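Local atomic coordinates of beta-gamma-crystallin (Geodia cydonium, PDB entry 4IAU), a protein that is of unknown function but binds calcium and is a member of the beta/gamma-crystallin family, built on Greek key strand motifs. Residues Ser104-Asp109 with Tyr129-Pro134; Val84-Tyr89 with Ala116-Gly121. All coordinates share one frame; numbering follows the deposited sequence.

Contact 1 (Ser104-Asp109 with Tyr129-Pro134); sequences SNPRID and YDYAGP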
ATOM      1  N   SER A 104      -0.410   7.048  16.227  1.00  8.09           N
ATOM      2  CA  SER A 104       0.500   6.121  16.847  1.00  8.28           C
ATOM      3  C   SER A 104      -0.089   4.757  17.051  1.00  8.46           C
ATOM      4  O   SER A 104      -1.293   4.653  17.344  1.00 10.57           O
ATOM      5  CB  SER A 104       0.903   6.676  18.222  1.00  8.99           C
ATOM      6  OG  SER A 104       1.478   7.963  18.076  1.00  9.54           O
ATOM      7  N   ASN A 105       0.765   3.729  16.942  1.00  7.50           N
ATOM      8  CA  ASN A 105       0.348   2.350  17.206  1.00  7.63           C
ATOM      9  C   ASN A 105       1.401   1.700  18.041  1.00  7.01           C
ATOM     10  O   ASN A 105       2.551   1.552  17.591  1.00  7.60           O
ATOM     11  CB  ASN A 105       0.118   1.595  15.885  1.00  7.86           C
ATOM     12  CG  ASN A 105      -0.437   0.230  16.088  1.00  8.24           C
ATOM     13  OD1 ASN A 105      -0.128  -0.473  17.047  1.00  9.29           O
ATOM     14  ND2 ASN A 105      -1.294  -0.199  15.160  1.00  9.04           N
ATOM     15  N   PRO A 106       1.101   1.298  19.286  1.00  7.27           N
ATOM     16  CA  PRO A 106       2.081   0.730  20.165  1.00  7.97           C
ATOM     17  C   PRO A 106       2.358  -0.755  19.960  1.00  7.34           C
ATOM     18  O   PRO A 106       3.217  -1.310  20.638  1.00  8.10           O
ATOM     19  CB  PRO A 106       1.457   0.977  21.574  1.00  8.85           C
ATOM     20  CG  PRO A 106      -0.018   0.820  21.292  1.00  8.78           C
ATOM     21  CD  PRO A 106      -0.215   1.467  19.936  1.00  9.19           C
ATOM     22  N   ARG A 107       1.575  -1.399  19.102  1.00  7.64           N
ATOM     23  CA  ARG A 107       1.707  -2.858  19.014  1.00  7.69           C
ATOM     24  C   ARG A 107       1.212  -3.312  17.634  1.00  7.41           C
ATOM     25  O   ARG A 107       0.023  -3.558  17.409  1.00  9.46           O
ATOM     26  CB  ARG A 107       0.972  -3.569  20.137  1.00  8.95           C
ATOM     27  CG  ARG A 107       1.297  -5.046  20.124  1.00  9.74           C
ATOM     28  CD  ARG A 107       1.356  -5.563  21.524  1.00 10.52           C
ATOM     29  NE  ARG A 107       1.361  -7.006  21.529  1.00 11.34           N
ATOM     30  CZ  ARG A 107       1.227  -7.779  22.571  1.00 10.88           C
ATOM     31  NH1 ARG A 107       1.191  -7.197  23.763  1.00 13.79           N
ATOM     32  NH2 ARG A 107       1.193  -9.099  22.443  1.00 14.35           N
ATOM     33  N   ILE A 108       2.160  -3.417  16.724  1.00  7.76           N
ATOM     34  CA  ILE A 108       1.954  -3.822  15.339  1.00  7.59           C
ATOM     35  C   ILE A 108       2.191  -5.314  15.219  1.00  8.61           C
ATOM     36  O   ILE A 108       3.255  -5.811  15.618  1.00  9.95           O
ATOM     37  CB  ILE A 108       2.909  -3.052  14.429  1.00  7.63           C
ATOM     38  CG1 ILE A 108       2.652  -1.564  14.502  1.00  8.25           C
ATOM     39  CG2 ILE A 108       2.867  -3.590  12.991  1.00  9.02           C
ATOM     40  CD1 ILE A 108       3.764  -0.685  14.061  1.00  9.15           C
ATOM     41  N   ASP A 109       1.241  -6.053  14.676  1.00  9.82           N
ATOM     42  CA  ASP A 109       1.264  -7.487  14.598  1.00 13.42           C
ATOM     43  C   ASP A 109       0.608  -7.959  13.279  1.00 12.43           C
ATOM     44  O   ASP A 109      -0.516  -8.440  13.331  1.00 15.55           O
ATOM     45  CB  ASP A 109       0.586  -8.081  15.863  1.00 15.90           C
ATOM     46  CG  ASP A 109       0.792  -9.564  16.092  1.00 16.53           C
ATOM     47  OD1 ASP A 109       1.356 -10.269  15.221  1.00 25.51           O
ATOM     48  OD2 ASP A 109       0.325 -10.049  17.158  1.00 20.19           O
ATOM     49  N   TYR A 129       7.739  -3.257  21.135  1.00  7.55           N
ATOM     50  CA  TYR A 129       6.418  -2.709  21.349  1.00  7.51           C
ATOM     51  C   TYR A 129       6.501  -1.469  22.233  1.00  7.46           C
ATOM     52  O   TYR A 129       7.439  -1.243  23.029  1.00  8.00           O
ATOM     53  CB  TYR A 129       5.526  -3.769  21.989  1.00  7.94           C
ATOM     54  CG  TYR A 129       5.309  -4.991  21.161  1.00  7.60           C
ATOM     55  CD1 TYR A 129       4.846  -4.885  19.847  1.00  7.89           C
ATOM     56  CD2 TYR A 129       5.537  -6.248  21.684  1.00  9.91           C
ATOM     57  CE1 TYR A 129       4.637  -6.018  19.075  1.00  8.77           C
ATOM     58  CE2 TYR A 129       5.311  -7.365  20.915  1.00 11.57           C
ATOM     59  CZ  TYR A 129       4.886  -7.251  19.608  1.00 10.02           C
ATOM     60  OH  TYR A 129       4.594  -8.371  18.840  1.00 13.18           O
ATOM     61  N   ASP A 130       5.469  -0.633  22.133  1.00  7.27           N
ATOM     62  CA  ASP A 130       5.216   0.442  23.075  1.00  7.77           C
ATOM     63  C   ASP A 130       6.362   1.420  23.186  1.00  7.09           C
ATOM     64  O   ASP A 130       6.602   2.019  24.243  1.00  8.10           O
ATOM     65  CB  ASP A 130       4.796  -0.110  24.468  1.00  9.40           C
ATOM     66  CG  ASP A 130       4.116   0.903  25.312  1.00 10.99           C
ATOM     67  OD1 ASP A 130       3.412   1.775  24.765  1.00 14.51           O
ATOM     68  OD2 ASP A 130       4.190   0.714  26.555  1.00 12.80           O
ATOM     69  N   TYR A 131       7.038   1.661  22.044  1.00  7.22           N
ATOM     70  CA  TYR A 131       7.955   2.778  21.930  1.00  7.22           C
ATOM     71  C   TYR A 131       9.179   2.606  22.818  1.00  7.42           C
ATOM     72  O   TYR A 131       9.832   3.561  23.226  1.00  8.05           O
ATOM     73  CB  TYR A 131       7.306   4.154  22.161  1.00  8.10           C
ATOM     74  CG  TYR A 131       5.875   4.178  21.610  1.00  7.45           C
ATOM     75  CD1 TYR A 131       5.570   3.886  20.291  1.00  7.79           C
ATOM     76  CD2 TYR A 131       4.812   4.504  22.464  1.00  9.08           C
ATOM     77  CE1 TYR A 131       4.266   3.915  19.828  1.00  7.90           C
ATOM     78  CE2 TYR A 131       3.476   4.497  22.013  1.00  9.49           C
ATOM     79  CZ  TYR A 131       3.253   4.207  20.687  1.00  8.93           C
ATOM     80  OH  TYR A 131       1.959   4.206  20.179  1.00 10.18           O
ATOM     81  N   ALA A 132       9.579   1.357  23.036  1.00  7.44           N
ATOM     82  CA  ALA A 132      10.788   1.009  23.746  1.00  7.93           C
ATOM     83  C   ALA A 132      11.974   0.855  22.797  1.00  7.23           C
ATOM     84  O   ALA A 132      11.827   0.440  21.659  1.00  7.64           O
ATOM     85  CB  ALA A 132      10.571  -0.283  24.589  1.00  8.38           C
ATOM     86  N   GLY A 133      13.165   1.122  23.327  1.00  7.67           N
ATOM     87  CA  GLY A 133      14.362   0.926  22.544  1.00  8.14           C
ATOM     88  C   GLY A 133      14.678   2.043  21.582  1.00  7.08           C
ATOM     89  O   GLY A 133      14.051   3.116  21.592  1.00  7.43           O
ATOM     90  N   PRO A 134      15.671   1.819  20.723  1.00  7.30           N
ATOM     91  CA  PRO A 134      16.062   2.844  19.737  1.00  7.21           C
ATOM     92  C   PRO A 134      14.996   2.999  18.650  1.00  7.06           C
ATOM     93  O   PRO A 134      14.221   2.081  18.369  1.00  8.50           O
ATOM     94  CB  PRO A 134      17.357   2.317  19.115  1.00  9.11           C
ATOM     95  CG  PRO A 134      17.803   1.200  20.041  1.00 12.20           C
ATOM     96  CD  PRO A 134      16.535   0.647  20.678  1.00  8.69           C
TER
HETATM   97  O   HOH W   1       1.691  -8.711  19.216  1.00 14.71           O
HETATM   98  O   HOH W   2       4.813  -7.910  16.025  1.00 25.90           O
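S104 meets the tip of Y131 through its CB, which lies 3.3 Å from Y131 OH; its own hydroxyl turns to the backbone N of R161, so a small polar residue serves two neighbours here. N105 uses its amide oxygen at home: N105 OD1 accepts from R107 N at 2.8 Å, an Asx turn that bends the loop and presents the next two residues to 129-134. The proline of that bend, P106, lies alongside Y131 with the two side chains pointing the same way, P106 CB being 3.8 Å from Y131 CZ. A rigid proline ring suits this place, giving the phenol end an apolar neighbour. The carbonyl of P106 accepts, on an in-plane lone pair, the sole direct hydrogen bond joining the segments, from D130 N to P106 O (2.8 Å, 152° at the hydrogen). R107 spreads over one face of Y129. R107 CG swings away from the backbone N (chi1 -172°) and the chain bends at the next bond, which lays R107 CD 3.9 Å above the centroid of Y129 in a CH-pi contact. Further on, R107 CZ is 4.7 Å from that centroid, and the guanidinium and ring planes differ by 23°, a cation-pi stack that a long, flat, charged side chain can make. At the ring's edge I108 O accepts from water 2 at 2.6 Å; water 1 accepts from R107 NE and donates to D109 OD2. Both waters also bond Y129 OH. Y131 and G133 fit the aromatic-X-glycine end of the crystallin Greek key signature, and the positive phi angles of D130, Y131 and G133 shape its folded hairpin. This contact ties that hairpin to the loop following strand 98-101.

Contact 2 (Val84-Tyr89 with Ala116-Gly121); sequences VGATLY and ALISQG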
ATOM      1  N   VAL A  84      -3.779  11.233   5.533  1.00 10.84           N
ATOM      2  CA  VAL A  84      -4.171  10.961   6.909  1.00 11.65           C
ATOM      3  C   VAL A  84      -3.012  10.466   7.716  1.00  9.92           C
ATOM      4  O   VAL A  84      -2.867  10.913   8.857  1.00 12.29           O
ATOM      5  CB  VAL A  84      -5.307   9.922   6.945  1.00 12.58           C
ATOM      6  CG1 VAL A  84      -5.630   9.620   8.417  1.00 17.59           C
ATOM      7  CG2 VAL A  84      -6.554  10.366   6.196  1.00 14.53           C
ATOM      8  N   GLY A  85      -2.182   9.568   7.235  1.00  8.58           N
ATOM      9  CA  GLY A  85      -1.160   8.932   8.084  1.00  7.51           C
ATOM     10  C   GLY A  85      -0.301   7.998   7.291  1.00  6.64           C
ATOM     11  O   GLY A  85       0.265   8.410   6.253  1.00  7.82           O
ATOM     12  N   ALA A  86      -0.164   6.754   7.726  1.00  6.79           N
ATOM     13  CA  ALA A  86       0.742   5.793   7.130  1.00  6.23           C
ATOM     14  C   ALA A  86       0.022   4.444   7.024  1.00  5.98           C
ATOM     15  O   ALA A  86      -0.840   4.125   7.841  1.00  6.65           O
ATOM     16  CB  ALA A  86       2.001   5.623   7.962  1.00  7.86           C
ATOM     17  N   THR A  87       0.431   3.636   6.035  1.00  5.99           N
ATOM     18  CA  THR A  87      -0.021   2.243   5.918  1.00  5.82           C
ATOM     19  C   THR A  87       1.221   1.351   5.845  1.00  5.63           C
ATOM     20  O   THR A  87       2.168   1.672   5.145  1.00  6.13           O
ATOM     21  CB  THR A  87      -0.933   2.015   4.701  1.00  6.13           C
ATOM     22  OG1 THR A  87      -2.097   2.784   4.842  1.00  7.58           O
ATOM     23  CG2 THR A  87      -1.387   0.583   4.556  1.00  6.85           C
ATOM     24  N   LEU A  88       1.166   0.254   6.618  1.00  5.49           N
ATOM     25  CA  LEU A  88       2.201  -0.754   6.695  1.00  5.33           C
ATOM     26  C   LEU A  88       1.758  -2.016   5.937  1.00  5.10           C
ATOM     27  O   LEU A  88       0.560  -2.324   5.940  1.00  6.10           O
ATOM     28  CB  LEU A  88       2.493  -1.112   8.139  1.00  5.85           C
ATOM     29  CG  LEU A  88       2.798   0.087   9.040  1.00  6.95           C
ATOM     30  CD1 LEU A  88       3.065  -0.433  10.458  1.00  7.71           C
ATOM     31  CD2 LEU A  88       3.966   0.877   8.523  1.00  8.74           C
ATOM     32  N   TYR A  89       2.710  -2.731   5.384  1.00  5.33           N
ATOM     33  CA  TYR A  89       2.419  -3.913   4.568  1.00  5.39           C
ATOM     34  C   TYR A  89       3.316  -5.067   4.970  1.00  5.44           C
ATOM     35  O   TYR A  89       4.504  -4.891   5.314  1.00  5.73           O
ATOM     36  CB  TYR A  89       2.634  -3.586   3.094  1.00  5.26           C
ATOM     37  CG  TYR A  89       1.761  -2.485   2.598  1.00  5.61           C
ATOM     38  CD1 TYR A  89       0.506  -2.736   2.073  1.00  6.10           C
ATOM     39  CD2 TYR A  89       2.179  -1.146   2.625  1.00  6.18           C
ATOM     40  CE1 TYR A  89      -0.315  -1.707   1.595  1.00  5.80           C
ATOM     41  CE2 TYR A  89       1.378  -0.127   2.172  1.00  6.25           C
ATOM     42  CZ  TYR A  89       0.118  -0.411   1.657  1.00  5.72           C
ATOM     43  OH  TYR A  89      -0.641   0.652   1.214  1.00  6.71           O
ATOM     44  N   ALA A 116       6.167   0.192   3.580  1.00  5.50           N
ATOM     45  CA  ALA A 116       5.253   1.186   4.120  1.00  5.58           C
ATOM     46  C   ALA A 116       5.097   2.345   3.147  1.00  5.69           C
ATOM     47  O   ALA A 116       6.035   2.695   2.435  1.00  6.22           O
ATOM     48  CB  ALA A 116       5.721   1.764   5.445  1.00  6.84           C
ATOM     49  N   LEU A 117       3.918   2.964   3.193  1.00  5.92           N
ATOM     50  CA  LEU A 117       3.652   4.225   2.553  1.00  5.98           C
ATOM     51  C   LEU A 117       3.290   5.234   3.630  1.00  6.19           C
ATOM     52  O   LEU A 117       2.303   5.043   4.328  1.00  7.08           O
ATOM     53  CB  LEU A 117       2.507   4.123   1.530  1.00  6.66           C
ATOM     54  CG  LEU A 117       2.845   3.250   0.335  1.00  7.45           C
ATOM     55  CD1 LEU A 117       1.588   2.986  -0.510  1.00  9.10           C
ATOM     56  CD2 LEU A 117       3.922   3.892  -0.528  1.00  8.71           C
ATOM     57  N   ILE A 118       4.084   6.310   3.747  1.00  6.53           N
ATOM     58  CA  ILE A 118       3.783   7.359   4.713  1.00  6.63           C
ATOM     59  C   ILE A 118       3.279   8.551   3.918  1.00  7.07           C
ATOM     60  O   ILE A 118       4.037   9.174   3.161  1.00  7.88           O
ATOM     61  CB  ILE A 118       4.970   7.738   5.604  1.00  6.86           C
ATOM     62  CG1 ILE A 118       5.519   6.509   6.330  1.00  7.22           C
ATOM     63  CG2 ILE A 118       4.527   8.812   6.575  1.00  7.56           C
ATOM     64  CD1 ILE A 118       6.661   6.764   7.290  1.00  8.51           C
ATOM     65  N   SER A 119       2.001   8.884   4.087  1.00  7.80           N
ATOM     66  CA  SER A 119       1.427  10.029   3.395  1.00  8.77           C
ATOM     67  C   SER A 119       1.503  11.303   4.227  1.00  9.15           C
ATOM     68  O   SER A 119       1.663  12.393   3.677  1.00 12.28           O
ATOM     69  CB  SER A 119      -0.021   9.769   2.975  0.55  8.78           C
ATOM     70  OG  SER A 119      -0.583  10.908   2.316  0.55 11.17           O
ATOM     71  N   GLN A 120       1.355  11.210   5.534  1.00  8.84           N
ATOM     72  CA  GLN A 120       1.292  12.380   6.380  1.00  9.62           C
ATOM     73  C   GLN A 120       1.946  12.048   7.704  1.00  9.04           C
ATOM     74  O   GLN A 120       1.817  10.937   8.199  1.00  9.36           O
ATOM     75  CB  GLN A 120      -0.166  12.785   6.640  1.00 11.24           C
ATOM     76  CG  GLN A 120      -0.373  14.197   7.094  1.00 14.18           C
ATOM     77  CD  GLN A 120      -1.847  14.441   7.384  1.00 16.00           C
ATOM     78  OE1 GLN A 120      -2.550  15.161   6.616  1.00 23.45           O
ATOM     79  NE2 GLN A 120      -2.595  13.835   8.268  1.00 21.02           N
ATOM     80  N   GLY A 121       2.598  13.060   8.292  1.00  9.73           N
ATOM     81  CA  GLY A 121       3.154  12.967   9.615  1.00  9.98           C
ATOM     82  C   GLY A 121       4.640  12.612   9.642  1.00  7.94           C
ATOM     83  O   GLY A 121       5.192  12.040   8.749  1.00  8.88           O
TER
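Y89 reaches over to A116 and L117 at one end of an antiparallel strand pair. From CB, with CG anti to the carbonyl carbon (chi1 -60°), its ring extends toward the other strand. Y89 CD2 has A116 CA at its edge, and Y89 CE2 approaches L117 CG at 4.1 Å. At the tip, Y89 OH touches L117 CD1 at 3.7 Å. A long, flat aromatic suits the place because its far edge and hydroxyl reach the branched leucine. Shortened to alanine, this residue would probably cost L117 CD1 part of its packing, open a gap next to F94 and deprive that ring of its edge-to-face partner.

T87 and L117 form the hydrogen-bonded pair, with T87 N to L117 O and L117 N to T87 O both 2.9 Å. Two non-hydrogen-bonded pairs flank it. In one, L88 CD2 meets A116 CB at 3.7 Å, the small alanine making room for the leucine; in the other, A86 packs on I118. Beyond them G85 O receives both S119 N (2.8 Å) and Q120 N (3.1 Å), as in a classic beta bulge.

Strand 86-89 is flanked by strands 98-101 and 115-118. The A86, L88 and I118 side chains pack on M159 of strand 158-161, while Y89 and L117 touch I40 of strand 38-42, from the first half of the chain, consistent with an interdomain contact on this face.

In the fold
Contact 2 is core and contact 1 surface, their centres about 16 Å apart, yet both belong to the same crystallin domain. The packing of I108 on L88, with I108 CD1 3.7 Å from L88 CD1, joins them directly, and strand 158-161 lies against both. Their chemistry follows their place. In contact 2, paired backbone bonds and apolar side chains bind two neighbouring strands of one sheet; in contact 1, two irregular loops rely on a single backbone bond, a charged group over a ring, and bridging waters. The segments alternate along the chain, in keeping with Greek key topology.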